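Local atomic coordinates of putative acetamidase/formamidase (PDB entry 5UBU), a protein that probably hydrolyses carbon-nitrogen bonds, other than peptide bonds, in linear amides. Residues B[59-65]-B[84-88]; B[117-123]-B[231-237]; B[164-169]-B[222-226]; B[193-198]-B[310-316]. All blocks are in the same frame, centred on the assembly; numbering follows the deposited sequence.

Contact 1: residues B[59-65]-B[84-88]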
loop_
_atom_site.group_PDB
_atom_site.type_symbol
_atom_site.label_atom_id
_atom_site.label_comp_id
_atom_site.label_asym_id
_atom_site.label_seq_id
_atom_site.Cartn_x
_atom_site.Cartn_y
_atom_site.Cartn_z
ATOM N N ASP B 59 20.972 9.249 30.239
ATOM C CA ASP B 59 20.978 7.869 30.718
ATOM C C ASP B 59 19.660 7.245 30.244
ATOM O O ASP B 59 18.673 7.223 30.976
ATOM C CB ASP B 59 21.077 7.803 32.248
ATOM C CG ASP B 59 22.435 8.274 32.786
ATOM O OD1 ASP B 59 23.400 8.391 31.998
ATOM O OD2 ASP B 59 22.541 8.497 34.015
ATOM N N THR B 60 19.646 6.749 29.011
ATOM C CA THR B 60 18.432 6.161 28.432
ATOM C C THR B 60 18.108 4.767 28.960
ATOM O O THR B 60 18.978 4.060 29.446
ATOM C CB THR B 60 18.532 6.028 26.892
ATOM O OG1 THR B 60 19.530 5.062 26.544
ATOM C CG2 THR B 60 18.857 7.358 26.242
ATOM N N ARG B 61 16.837 4.400 28.851
ATOM C CA ARG B 61 16.348 3.086 29.231
ATOM C C ARG B 61 16.029 2.324 27.947
ATOM O O ARG B 61 15.744 2.934 26.917
ATOM C CB ARG B 61 15.109 3.192 30.121
ATOM C CG ARG B 61 15.429 3.645 31.524
ATOM C CD ARG B 61 14.180 3.660 32.403
ATOM N NE ARG B 61 14.521 3.963 33.797
ATOM C CZ ARG B 61 13.640 4.118 34.786
ATOM N NH1 ARG B 61 14.066 4.396 36.011
ATOM N NH2 ARG B 61 12.335 4.013 34.561
ATOM N N ASP B 62 16.071 0.990 28.009
ATOM C CA ASP B 62 15.800 0.188 26.823
ATOM C C ASP B 62 14.327 0.299 26.420
ATOM O O ASP B 62 13.510 0.829 27.166
ATOM C CB ASP B 62 16.268 -1.279 26.998
ATOM C CG ASP B 62 15.396 -2.106 27.967
ATOM O OD1 ASP B 62 14.240 -1.727 28.250
ATOM O OD2 ASP B 62 15.853 -3.195 28.415
ATOM N N ALA B 63 14.002 -0.215 25.244
ATOM C CA ALA B 63 12.636 -0.172 24.720
ATOM C C ALA B 63 11.566 -0.824 25.603
ATOM O O ALA B 63 10.384 -0.483 25.486
ATOM C CB ALA B 63 12.603 -0.806 23.345
ATOM N N PHE B 64 11.971 -1.737 26.478
ATOM C CA PHE B 64 11.035 -2.449 27.358
ATOM C C PHE B 64 11.037 -1.900 28.789
ATOM O O PHE B 64 10.351 -2.430 29.662
ATOM C CB PHE B 64 11.396 -3.945 27.372
ATOM C CG PHE B 64 11.725 -4.495 26.006
ATOM C CD1 PHE B 64 10.728 -4.605 25.034
ATOM C CD2 PHE B 64 13.026 -4.884 25.681
ATOM C CE1 PHE B 64 11.026 -5.099 23.769
ATOM C CE2 PHE B 64 13.317 -5.373 24.421
ATOM C CZ PHE B 64 12.320 -5.478 23.461
ATOM N N GLU B 65 11.785 -0.818 28.996
ATOM C CA GLU B 65 11.954 -0.165 30.304
ATOM C C GLU B 65 12.388 -1.195 31.361
ATOM O O GLU B 65 11.853 -1.245 32.461
ATOM C CB GLU B 65 10.694 0.629 30.712
ATOM C CG GLU B 65 10.973 1.665 31.799
ATOM C CD GLU B 65 9.818 2.602 32.111
ATOM O OE1 GLU B 65 10.095 3.709 32.635
ATOM O OE2 GLU B 65 8.652 2.252 31.828
ATOM N N LEU B 84 6.065 0.914 24.370
ATOM C CA LEU B 84 7.477 0.600 24.241
ATOM C C LEU B 84 8.193 1.933 24.057
ATOM O O LEU B 84 7.560 2.964 23.807
ATOM C CB LEU B 84 7.769 -0.290 23.033
ATOM C CG LEU B 84 7.288 -1.749 23.013
ATOM C CD1 LEU B 84 7.749 -2.405 21.716
ATOM C CD2 LEU B 84 7.821 -2.523 24.222
ATOM N N ASN B 85 9.512 1.907 24.184
ATOM C CA ASN B 85 10.344 3.092 23.997
ATOM C C ASN B 85 10.085 4.213 25.021
ATOM O O ASN B 85 9.601 5.287 24.666
ATOM C CB ASN B 85 10.200 3.639 22.560
ATOM C CG ASN B 85 10.444 2.584 21.497
ATOM O OD1 ASN B 85 11.069 1.550 21.747
ATOM N ND2 ASN B 85 9.952 2.847 20.291
ATOM N N PRO B 86 10.396 3.956 26.303
ATOM C CA PRO B 86 10.247 5.000 27.315
ATOM C C PRO B 86 11.142 6.176 26.923
ATOM O O PRO B 86 12.321 5.973 26.625
ATOM C CB PRO B 86 10.758 4.325 28.588
ATOM C CG PRO B 86 11.627 3.219 28.108
ATOM C CD PRO B 86 10.920 2.717 26.893
ATOM N N GLN B 87 10.584 7.385 26.931
ATOM C CA GLN B 87 11.318 8.579 26.495
ATOM C C GLN B 87 11.898 9.488 27.555
ATOM O O GLN B 87 11.263 9.738 28.571
ATOM C CB GLN B 87 10.377 9.463 25.647
ATOM C CG GLN B 87 9.873 8.798 24.379
ATOM C CD GLN B 87 10.988 8.526 23.395
ATOM O OE1 GLN B 87 11.722 9.441 22.987
ATOM N NE2 GLN B 87 11.100 7.270 22.975
ATOM N N ASN B 88 13.118 9.960 27.299
ATOM C CA ASN B 88 13.754 10.980 28.133
ATOM C C ASN B 88 13.235 12.291 27.557
ATOM O O ASN B 88 12.966 12.378 26.352
ATOM C CB ASN B 88 15.278 10.930 28.048
ATOM C CG ASN B 88 15.879 9.928 28.992
ATOM O OD1 ASN B 88 16.307 8.859 28.590
ATOM N ND2 ASN B 88 15.871 10.259 30.277
HETATM O O HOH W 1 17.491 9.375 32.372
HETATM O O HOH W 2 14.985 6.136 27.470
HETATM O O HOH W 3 13.513 3.914 25.435
#

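Contact 2: residues B[117-123]-B[231-237]. With NA (sodium ion), chain G.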
loop_
_atom_site.group_PDB
_atom_site.type_symbol
_atom_site.label_atom_id
_atom_site.label_comp_id
_atom_site.label_asym_id
_atom_site.label_seq_id
_atom_site.Cartn_x
_atom_site.Cartn_y
_atom_site.Cartn_z
ATOM N N HIS B 117 23.712 -5.811 28.892
ATOM C CA HIS B 117 23.109 -6.706 27.918
ATOM C C HIS B 117 22.077 -5.982 27.061
ATOM O O HIS B 117 21.332 -5.137 27.554
ATOM C CB HIS B 117 22.441 -7.927 28.577
ATOM C CG HIS B 117 23.401 -8.867 29.242
ATOM N ND1 HIS B 117 23.767 -8.737 30.564
ATOM C CD2 HIS B 117 24.051 -9.968 28.772
ATOM C CE1 HIS B 117 24.589 -9.721 30.887
ATOM N NE2 HIS B 117 24.771 -10.483 29.822
ATOM N N GLY B 118 22.079 -6.315 25.774
ATOM C CA GLY B 118 21.111 -5.804 24.817
ATOM C C GLY B 118 20.035 -6.873 24.723
ATOM O O GLY B 118 20.241 -7.981 25.178
ATOM N N ILE B 119 18.896 -6.547 24.122
ATOM C CA ILE B 119 17.785 -7.494 23.992
ATOM C C ILE B 119 17.091 -7.423 22.647
ATOM O O ILE B 119 16.716 -6.348 22.205
ATOM C CB ILE B 119 16.695 -7.201 25.046
ATOM C CG1 ILE B 119 17.269 -7.345 26.465
ATOM C CG2 ILE B 119 15.531 -8.182 24.917
ATOM C CD1 ILE B 119 16.351 -6.817 27.566
ATOM N N CYS B 120 16.925 -8.568 22.003
ATOM C CA CYS B 120 16.183 -8.653 20.754
ATOM C C CYS B 120 15.006 -9.554 21.092
ATOM O O CYS B 120 15.169 -10.555 21.798
ATOM C CB CYS B 120 16.994 -9.252 19.612
ATOM S SG CYS B 120 16.021 -9.363 18.075
ATOM N N ALA B 121 13.822 -9.205 20.599
ATOM C CA ALA B 121 12.630 -9.985 20.898
ATOM C C ALA B 121 11.646 -10.059 19.755
ATOM O O ALA B 121 11.557 -9.146 18.932
ATOM C CB ALA B 121 11.936 -9.400 22.125
HETATM N N MSE B 122 10.918 -11.172 19.728
HETATM C CA MSE B 122 9.884 -11.423 18.744
HETATM C C MSE B 122 8.623 -11.320 19.539
HETATM O O MSE B 122 8.251 -12.235 20.262
HETATM C CB MSE B 122 10.027 -12.789 18.107
HETATM C CG MSE B 122 10.947 -12.739 16.896
HETATM SE SE MSE B 122 11.360 -14.607 16.359
HETATM C CE MSE B 122 9.635 -15.094 15.581
ATOM N N ILE B 123 7.982 -10.166 19.435
ATOM C CA ILE B 123 6.751 -9.876 20.146
ATOM C C ILE B 123 5.562 -10.366 19.321
ATOM O O ILE B 123 5.489 -10.079 18.123
ATOM C CB ILE B 123 6.640 -8.364 20.398
ATOM C CG1 ILE B 123 7.888 -7.885 21.167
ATOM C CG2 ILE B 123 5.344 -8.042 21.140
ATOM C CD1 ILE B 123 7.978 -6.391 21.386
ATOM N N CYS B 231 12.283 -8.092 12.356
ATOM C CA CYS B 231 11.576 -8.928 13.358
ATOM C C CYS B 231 10.751 -8.111 14.354
ATOM O O CYS B 231 10.018 -8.688 15.164
ATOM C CB CYS B 231 12.524 -9.852 14.114
ATOM S SG CYS B 231 13.471 -9.080 15.432
ATOM N N GLY B 232 10.878 -6.778 14.294
ATOM C CA GLY B 232 10.147 -5.876 15.182
ATOM C C GLY B 232 11.066 -5.119 16.116
ATOM O O GLY B 232 10.764 -3.981 16.501
ATOM N N THR B 233 12.186 -5.748 16.487
ATOM C CA THR B 233 13.158 -5.126 17.389
ATOM C C THR B 233 14.594 -5.308 16.918
ATOM O O THR B 233 14.927 -6.260 16.222
ATOM C CB THR B 233 13.086 -5.727 18.823
ATOM O OG1 THR B 233 13.584 -7.069 18.828
ATOM C CG2 THR B 233 11.668 -5.713 19.368
ATOM N N ALA B 234 15.438 -4.376 17.333
ATOM C CA ALA B 234 16.856 -4.409 17.044
ATOM C C ALA B 234 17.466 -4.958 18.331
ATOM O O ALA B 234 16.802 -5.713 19.042
ATOM C CB ALA B 234 17.353 -3.005 16.761
ATOM N N VAL B 235 18.729 -4.637 18.609
ATOM C CA VAL B 235 19.345 -5.049 19.871
ATOM C C VAL B 235 19.108 -3.842 20.779
ATOM O O VAL B 235 19.865 -2.883 20.764
ATOM C CB VAL B 235 20.840 -5.422 19.739
ATOM C CG1 VAL B 235 21.467 -5.632 21.112
ATOM C CG2 VAL B 235 20.994 -6.674 18.879
ATOM N N GLU B 236 18.019 -3.912 21.543
ATOM C CA GLU B 236 17.602 -2.845 22.447
ATOM C C GLU B 236 18.474 -2.807 23.700
ATOM O O GLU B 236 18.685 -3.851 24.340
ATOM C CB GLU B 236 16.163 -3.106 22.899
ATOM C CG GLU B 236 15.158 -3.418 21.795
ATOM C CD GLU B 236 14.955 -2.288 20.814
ATOM O OE1 GLU B 236 14.455 -2.573 19.699
ATOM O OE2 GLU B 236 15.284 -1.127 21.143
ATOM N N PHE B 237 18.957 -1.621 24.081
ATOM C CA PHE B 237 19.796 -1.517 25.284
ATOM C C PHE B 237 19.711 -0.144 25.964
ATOM O O PHE B 237 19.261 0.835 25.376
ATOM C CB PHE B 237 21.267 -1.894 24.970
ATOM C CG PHE B 237 22.073 -0.805 24.295
ATOM C CD1 PHE B 237 21.722 -0.309 23.058
ATOM C CD2 PHE B 237 23.242 -0.331 24.879
ATOM C CE1 PHE B 237 22.484 0.682 22.443
ATOM C CE2 PHE B 237 24.010 0.650 24.250
ATOM C CZ PHE B 237 23.629 1.148 23.030
HETATM NA NA NA G . 13.923 -0.406 19.507
HETATM O O HOH W 4 8.507 -8.422 17.488
#

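Contact 3: residues B[164-169]-B[222-226]. With NA (sodium ion), chain G.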
loop_
_atom_site.group_PDB
_atom_site.type_symbol
_atom_site.label_atom_id
_atom_site.label_comp_id
_atom_site.label_asym_id
_atom_site.label_seq_id
_atom_site.Cartn_x
_atom_site.Cartn_y
_atom_site.Cartn_z
ATOM N N LEU B 164 28.671 -9.388 15.963
ATOM C CA LEU B 164 28.387 -8.202 15.155
ATOM C C LEU B 164 29.114 -6.964 15.665
ATOM O O LEU B 164 29.355 -6.841 16.876
ATOM C CB LEU B 164 26.890 -7.921 15.171
ATOM C CG LEU B 164 25.982 -9.098 14.847
ATOM C CD1 LEU B 164 24.529 -8.652 14.958
ATOM C CD2 LEU B 164 26.326 -9.661 13.467
ATOM N N PRO B 165 29.481 -6.041 14.751
ATOM C CA PRO B 165 30.125 -4.820 15.227
ATOM C C PRO B 165 29.131 -3.939 15.979
ATOM O O PRO B 165 27.931 -3.974 15.711
ATOM C CB PRO B 165 30.578 -4.119 13.938
ATOM C CG PRO B 165 30.591 -5.175 12.896
ATOM C CD PRO B 165 29.508 -6.138 13.282
ATOM N N TYR B 166 29.643 -3.157 16.915
ATOM C CA TYR B 166 28.833 -2.240 17.702
ATOM C C TYR B 166 28.642 -0.950 16.904
ATOM O O TYR B 166 29.557 -0.142 16.787
ATOM C CB TYR B 166 29.519 -1.983 19.056
ATOM C CG TYR B 166 28.837 -0.981 19.956
ATOM C CD1 TYR B 166 27.655 -1.305 20.627
ATOM C CD2 TYR B 166 29.405 0.275 20.191
ATOM C CE1 TYR B 166 27.033 -0.384 21.465
ATOM C CE2 TYR B 166 28.792 1.193 21.026
ATOM C CZ TYR B 166 27.608 0.860 21.656
ATOM O OH TYR B 166 26.996 1.770 22.478
ATOM N N LYS B 167 27.456 -0.803 16.308
ATOM C CA LYS B 167 27.085 0.380 15.526
ATOM C C LYS B 167 25.836 0.960 16.177
ATOM O O LYS B 167 24.728 0.767 15.685
ATOM C CB LYS B 167 26.791 -0.007 14.075
ATOM C CG LYS B 167 27.977 -0.572 13.301
ATOM C CD LYS B 167 29.038 0.474 12.958
ATOM C CE LYS B 167 28.532 1.437 11.891
ATOM N NZ LYS B 167 28.155 0.715 10.626
ATOM N N PRO B 168 26.006 1.671 17.292
ATOM C CA PRO B 168 24.841 2.198 17.978
ATOM C C PRO B 168 24.170 3.382 17.284
ATOM O O PRO B 168 24.803 4.086 16.493
ATOM C CB PRO B 168 25.415 2.643 19.321
ATOM C CG PRO B 168 26.788 3.099 18.968
ATOM C CD PRO B 168 27.257 2.126 17.923
ATOM N N HIS B 169 22.884 3.559 17.573
ATOM C CA HIS B 169 22.097 4.666 17.035
ATOM C C HIS B 169 20.823 4.803 17.843
ATOM O O HIS B 169 20.399 3.867 18.527
ATOM C CB HIS B 169 21.747 4.457 15.566
ATOM C CG HIS B 169 20.886 3.264 15.314
ATOM N ND1 HIS B 169 21.410 1.999 15.150
ATOM C CD2 HIS B 169 19.543 3.137 15.188
ATOM C CE1 HIS B 169 20.429 1.141 14.948
ATOM N NE2 HIS B 169 19.283 1.804 14.961
ATOM N N HIS B 222 19.842 1.583 20.139
ATOM C CA HIS B 222 20.077 0.278 19.512
ATOM C C HIS B 222 21.568 0.041 19.380
ATOM O O HIS B 222 22.293 0.936 18.977
ATOM C CB HIS B 222 19.492 0.167 18.102
ATOM C CG HIS B 222 18.009 0.272 18.032
ATOM N ND1 HIS B 222 17.363 0.841 16.962
ATOM C CD2 HIS B 222 17.045 -0.077 18.915
ATOM C CE1 HIS B 222 16.058 0.790 17.165
ATOM N NE2 HIS B 222 15.838 0.248 18.347
ATOM N N ALA B 223 22.021 -1.164 19.713
ATOM C CA ALA B 223 23.443 -1.512 19.591
ATOM C C ALA B 223 23.794 -1.780 18.131
ATOM O O ALA B 223 24.953 -1.718 17.745
ATOM C CB ALA B 223 23.774 -2.725 20.446
ATOM N N CYS B 224 22.769 -2.096 17.343
ATOM C CA CYS B 224 22.895 -2.369 15.912
ATOM C C CYS B 224 21.489 -2.523 15.363
ATOM O O CYS B 224 20.556 -2.673 16.142
ATOM C CB CYS B 224 23.700 -3.653 15.679
ATOM S SG CYS B 224 23.090 -5.078 16.621
ATOM N N GLN B 225 21.328 -2.469 14.040
ATOM C CA GLN B 225 20.011 -2.653 13.411
ATOM C C GLN B 225 20.106 -2.861 11.912
ATOM O O GLN B 225 20.868 -2.175 11.226
ATOM C CB GLN B 225 19.077 -1.459 13.658
ATOM C CG GLN B 225 17.680 -1.612 13.046
ATOM C CD GLN B 225 16.867 -0.347 13.089
ATOM O OE1 GLN B 225 16.718 0.280 14.133
ATOM N NE2 GLN B 225 16.313 0.019 11.950
ATOM N N GLY B 226 19.281 -3.782 11.412
ATOM C CA GLY B 226 19.219 -4.056 9.991
ATOM C C GLY B 226 18.229 -3.108 9.317
ATOM O O GLY B 226 17.404 -2.460 9.983
HETATM NA NA NA G . 13.923 -0.406 19.507
#

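Contact 4: residues B[193-198]-B[310-316]. With NA (sodium ion), chain H.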
loop_
_atom_site.group_PDB
_atom_site.type_symbol
_atom_site.label_atom_id
_atom_site.label_comp_id
_atom_site.label_asym_id
_atom_site.label_seq_id
_atom_site.Cartn_x
_atom_site.Cartn_y
_atom_site.Cartn_z
ATOM N N ASN B 193 9.782 7.467 16.485
ATOM C CA ASN B 193 10.354 6.123 16.384
ATOM C C ASN B 193 10.688 5.799 14.924
ATOM O O ASN B 193 10.038 4.969 14.279
ATOM C CB ASN B 193 9.363 5.104 16.967
ATOM C CG ASN B 193 9.962 3.725 17.141
ATOM O OD1 ASN B 193 11.172 3.576 17.272
ATOM N ND2 ASN B 193 9.109 2.711 17.183
HETATM N N MSE B 194 11.724 6.459 14.420
HETATM C CA MSE B 194 12.156 6.298 13.034
HETATM C C MSE B 194 12.968 5.055 12.788
HETATM O O MSE B 194 12.902 4.479 11.707
HETATM C CB MSE B 194 13.012 7.501 12.644
HETATM C CG MSE B 194 12.217 8.803 12.702
HETATM SE SE MSE B 194 13.402 10.338 12.399
HETATM C CE MSE B 194 14.446 10.299 14.066
ATOM N N ASP B 195 13.751 4.643 13.778
ATOM C CA ASP B 195 14.606 3.466 13.659
ATOM C C ASP B 195 15.447 3.509 12.369
ATOM O O ASP B 195 15.416 2.591 11.562
ATOM C CB ASP B 195 13.777 2.178 13.733
ATOM C CG ASP B 195 13.075 1.984 15.076
ATOM O OD1 ASP B 195 13.525 2.534 16.108
ATOM O OD2 ASP B 195 12.071 1.240 15.101
ATOM N N VAL B 196 16.169 4.610 12.185
ATOM C CA VAL B 196 17.052 4.798 11.038
ATOM C C VAL B 196 18.471 4.593 11.574
ATOM O O VAL B 196 18.946 5.412 12.365
ATOM C CB VAL B 196 16.895 6.208 10.419
ATOM C CG1 VAL B 196 17.955 6.459 9.351
ATOM C CG2 VAL B 196 15.504 6.376 9.833
ATOM N N PRO B 197 19.153 3.508 11.151
ATOM C CA PRO B 197 20.513 3.169 11.622
ATOM C C PRO B 197 21.552 4.279 11.552
ATOM O O PRO B 197 22.509 4.266 12.327
ATOM C CB PRO B 197 20.943 2.039 10.688
ATOM C CG PRO B 197 19.675 1.420 10.237
ATOM C CD PRO B 197 18.654 2.516 10.179
ATOM N N ASP B 198 21.362 5.223 10.638
ATOM C CA ASP B 198 22.308 6.333 10.438
ATOM C C ASP B 198 22.305 7.406 11.534
ATOM O O ASP B 198 23.250 8.188 11.631
ATOM C CB ASP B 198 22.015 6.990 9.093
ATOM C CG ASP B 198 22.114 6.021 7.944
ATOM O OD1 ASP B 198 23.233 5.700 7.509
ATOM O OD2 ASP B 198 21.060 5.618 7.441
ATOM N N ARG B 310 17.571 4.486 2.265
ATOM C CA ARG B 310 17.742 3.705 3.454
ATOM C C ARG B 310 16.401 3.345 4.022
ATOM O O ARG B 310 15.641 4.230 4.387
ATOM C CB ARG B 310 18.576 4.431 4.520
ATOM C CG ARG B 310 18.514 3.771 5.892
ATOM C CD ARG B 310 19.870 3.653 6.526
ATOM N NE ARG B 310 20.607 2.488 6.051
ATOM C CZ ARG B 310 21.905 2.266 6.258
ATOM N NH1 ARG B 310 22.682 3.147 6.882
ATOM N NH2 ARG B 310 22.447 1.142 5.771
ATOM N N LEU B 311 16.107 2.049 4.081
ATOM C CA LEU B 311 14.888 1.601 4.694
ATOM C C LEU B 311 15.194 1.575 6.201
ATOM O O LEU B 311 16.058 0.825 6.655
ATOM C CB LEU B 311 14.485 0.222 4.186
ATOM C CG LEU B 311 13.255 -0.401 4.873
ATOM C CD1 LEU B 311 12.062 0.517 4.721
ATOM C CD2 LEU B 311 12.944 -1.778 4.330
ATOM N N GLY B 312 14.512 2.429 6.953
ATOM C CA GLY B 312 14.685 2.503 8.397
ATOM C C GLY B 312 13.941 1.365 9.049
ATOM O O GLY B 312 14.521 0.313 9.308
ATOM N N ASN B 313 12.650 1.570 9.302
ATOM C CA ASN B 313 11.833 0.535 9.921
ATOM C C ASN B 313 10.699 0.194 8.991
ATOM O O ASN B 313 10.301 1.006 8.167
ATOM C CB ASN B 313 11.283 1.018 11.282
ATOM C CG ASN B 313 10.000 1.832 11.165
ATOM O OD1 ASN B 313 8.931 1.282 10.902
ATOM N ND2 ASN B 313 10.081 3.125 11.465
HETATM N N MSE B 314 10.192 -1.019 9.101
HETATM C CA MSE B 314 9.047 -1.409 8.292
HETATM C C MSE B 314 8.173 -2.230 9.215
HETATM O O MSE B 314 7.482 -3.140 8.790
HETATM C CB MSE B 314 9.521 -1.934 6.940
HETATM C CG MSE B 314 9.723 -3.418 6.690
HETATM SE SE MSE B 314 8.748 -3.857 5.044
HETATM C CE MSE B 314 7.565 -5.205 5.847
ATOM N N VAL B 315 8.168 -1.845 10.492
ATOM C CA VAL B 315 7.414 -2.541 11.530
ATOM C C VAL B 315 6.523 -1.640 12.401
ATOM O O VAL B 315 5.475 -2.064 12.881
ATOM C CB VAL B 315 8.375 -3.341 12.452
ATOM C CG1 VAL B 315 9.195 -4.329 11.631
ATOM C CG2 VAL B 315 9.317 -2.437 13.237
ATOM N N ASP B 316 6.940 -0.396 12.593
ATOM C CA ASP B 316 6.211 0.543 13.444
ATOM C C ASP B 316 4.909 1.031 12.775
ATOM O O ASP B 316 4.730 0.824 11.574
ATOM C CB ASP B 316 7.164 1.699 13.783
ATOM C CG ASP B 316 8.434 1.218 14.515
ATOM O OD1 ASP B 316 8.327 0.354 15.428
ATOM O OD2 ASP B 316 9.532 1.726 14.201
HETATM NA NA NA H . 12.255 1.678 17.770
HETATM O O HOH W 5 10.537 -0.525 16.950
#

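Contact 1: residues B[59-65]-B[84-88]
Leu84 and Phe64 begin a contact in which the entry to strand 87-93 runs past a type I beta turn, Asp62 to Glu65, in the loop after strand 55-59. Leu84 CD2 comes within 3.7 Å of Phe64 CD1, the two side chains lying side by side and pointing the same way. At Asn85 the backbone takes over: its N donates to Ala63 O at 2.9 Å, in the carbonyl plane and on a lone pair. The Asn85 side chain puts OD1 beside the methyl of Ala63, while its ND2 is held by Ser184 O. Pro86 then packs against the loop, its CG 3.8 Å from Glu65 CB as the two side chains slide past each other in opposite directions. Glu65 is extended beyond CG and runs alongside the proline, so that OE1 accepts Arg61 NH2 at 3.0 Å in the guanidinium plane. This salt bridge is flanked by Glu30 at Arg61 NE and by Tyr38 at Glu65 OE2. Asn88 faces the loop again, crossing Thr60 at about a right angle with OD1 3.8 Å from Thr60 CG2. Finally, one water accepts from Asn88 ND2 at 2.8 Å and donates to Asp59 O, also at 2.8 Å.

Contact 2: residues B[117-123]-B[231-237]
Thr233 carries its OG1 between its own backbone N and carbonyl carbon (chi1 70°), which turns the hydroxyl to the backbone of Ala121, while Glu236 folds back at chi2 (-63°) and sends its carboxylate away from strand 117-122 to a sodium ion. The threonine oxygen accepts Ala121 N at 2.8 Å in an almost straight bond, 174° at the hydrogen. Here a side chain takes the place that a backbone carbonyl would have in a sheet. Two residues earlier in strand 117-122 the backbones do pair: Ile119 and Glu236 form a single antiparallel bridge of the hydrogen-bonded kind, with Ile119 N to Glu236 O at 2.7 Å and Glu236 N to Ile119 O at 2.8 Å. The bridge couples the edge of the four-stranded antiparallel sheet to the short strand 236-237, which belongs to the sheet of strand 214-222. Beside it Val235 CG1 packs over Gly118 CA at 3.7 Å. On the metal side Glu236 is bidentate, OE1 and OE2 each 2.2 Å from the sodium, and Asp220 and His222 complete the protein ligands. Ala234 N also donates to Glu236 OE1, approaching from above the carboxylate plane, a second grip that, with the metal, would restrain its rotation. At the far end Cys120 SG and Cys231 SG lie 3.7 Å apart. A water joins Ile123 N to Cys231 O. Thr233 O accepts a hydrogen bond from Ser304 OG of the second subunit, whose Tyr300 and Gln305 pack against Cys231 and Cys120.

Contact 3: residues B[164-169]-B[222-226]
His169 and His222 form an antiparallel, hydrogen-bonded beta bridge where strand 169-175 starts and strand 214-222 ends, and their side chains share the sheet face that leads to the sodium site. Both backbone bonds are present: His169 N to His222 O at 3.0 Å and His222 N to His169 O at 2.9 Å. Above the bridge, His222 CB sits over one face of the His169 ring, 3.7 Å from its centroid, in a CH-pi contact; the ring planes are 74° apart. The chi1 of His169, 63°, folds its ring back across the other segment, where NE2 donates to Gln225 OE1 at 3.1 Å. The oxygen lies in the ring plane, but the donor stands well above the plane of the amide C=O. Gln225 reaches there with an extended chain, and its NE2 is bonded to Asp195 O, so the amide is gripped from both ends. His222 ND1 lies 2.9 Å from His169 NE2. Across the ring from it, His222 NE2 binds the sodium ion at 2.3 Å, which makes His169 and Gln225 neighbours of a metal ligand. Further from the metal the two segments stay close through a weak bond from Lys167 N to Ala223 O. Tyr166 CD1 packs on Ala223 CB at 4.1 Å, and Leu164 CD1 touches Cys224 SG. Around this end, Tyr166 OH is hydrogen-bonded to Met109 O of strand 101-111, its ring rests on Phe237 of strand 236-237, a backbone hydrogen bond joins Ala223 and Val235, and Leu164 meets Cys306 of the second subunit.

Contact 4: residues B[193-198]-B[310-316]
Arg310 lays one face of its guanidinium against Pro197, with CG of the proline offset toward the rim, and offers its edge to the carboxylate of Asp198. The salt bridge runs from NH1 to Asp198 OD1 at 2.7 Å, with the carboxylate and guanidinium planes 26° apart; the place of Asp198 OD2 is doubtful. Bends at chi2 and chi3 of Arg310 swing the group round to this position. At the other end, the carboxylates of Asp195 and Asp316 stand at 58° to each other, with Asp195 OD2 and Asp316 OD2 2.7 Å apart. Between these ends strand 308-313 breaks its regular pairing: Gly312 and Asn313 form a classic beta bulge facing Thr320. Asn313 OD1 then accepts Val315 N, an Asx turn, and also Asp316 N, which extends it to an Asx motif, while Asn313 ND2 donates to Met194 O at 3.1 Å. A sodium ion is bound by Asn193 OD1 at 2.2 Å and by both carboxylate oxygens of Asp195, with Asp220 as a further protein ligand. Asp316 belongs to the second shell: its OD1 lies 2.8 Å from the water oxygen, which probably donates to it and is itself 2.9 Å from the sodium.

The four contacts gather round two sodium ions 3.2 Å apart, and Asp220 binds both. Contacts 2 and 3 supply Glu236 and His222 to one ion, contact 4 supplies Asn193 and Asp195 to the other, and contact 1 brings the Asn85 side chain to about 4 Å from a sodium. Contacts 2 and 3 have centres 11 Å apart, with 164-169/222-226 nested inside the chain loop closed by 117-123/231-237. Contact 3 meets contact 4 where His222 CE1 lies 3.3 Å from Asp195 OD1. Contact 1 packs against contact 2, Phe64 CE2 lying 3.6 Å from Ile119 CG2. The paired metals may mark the active site expected of an amidase.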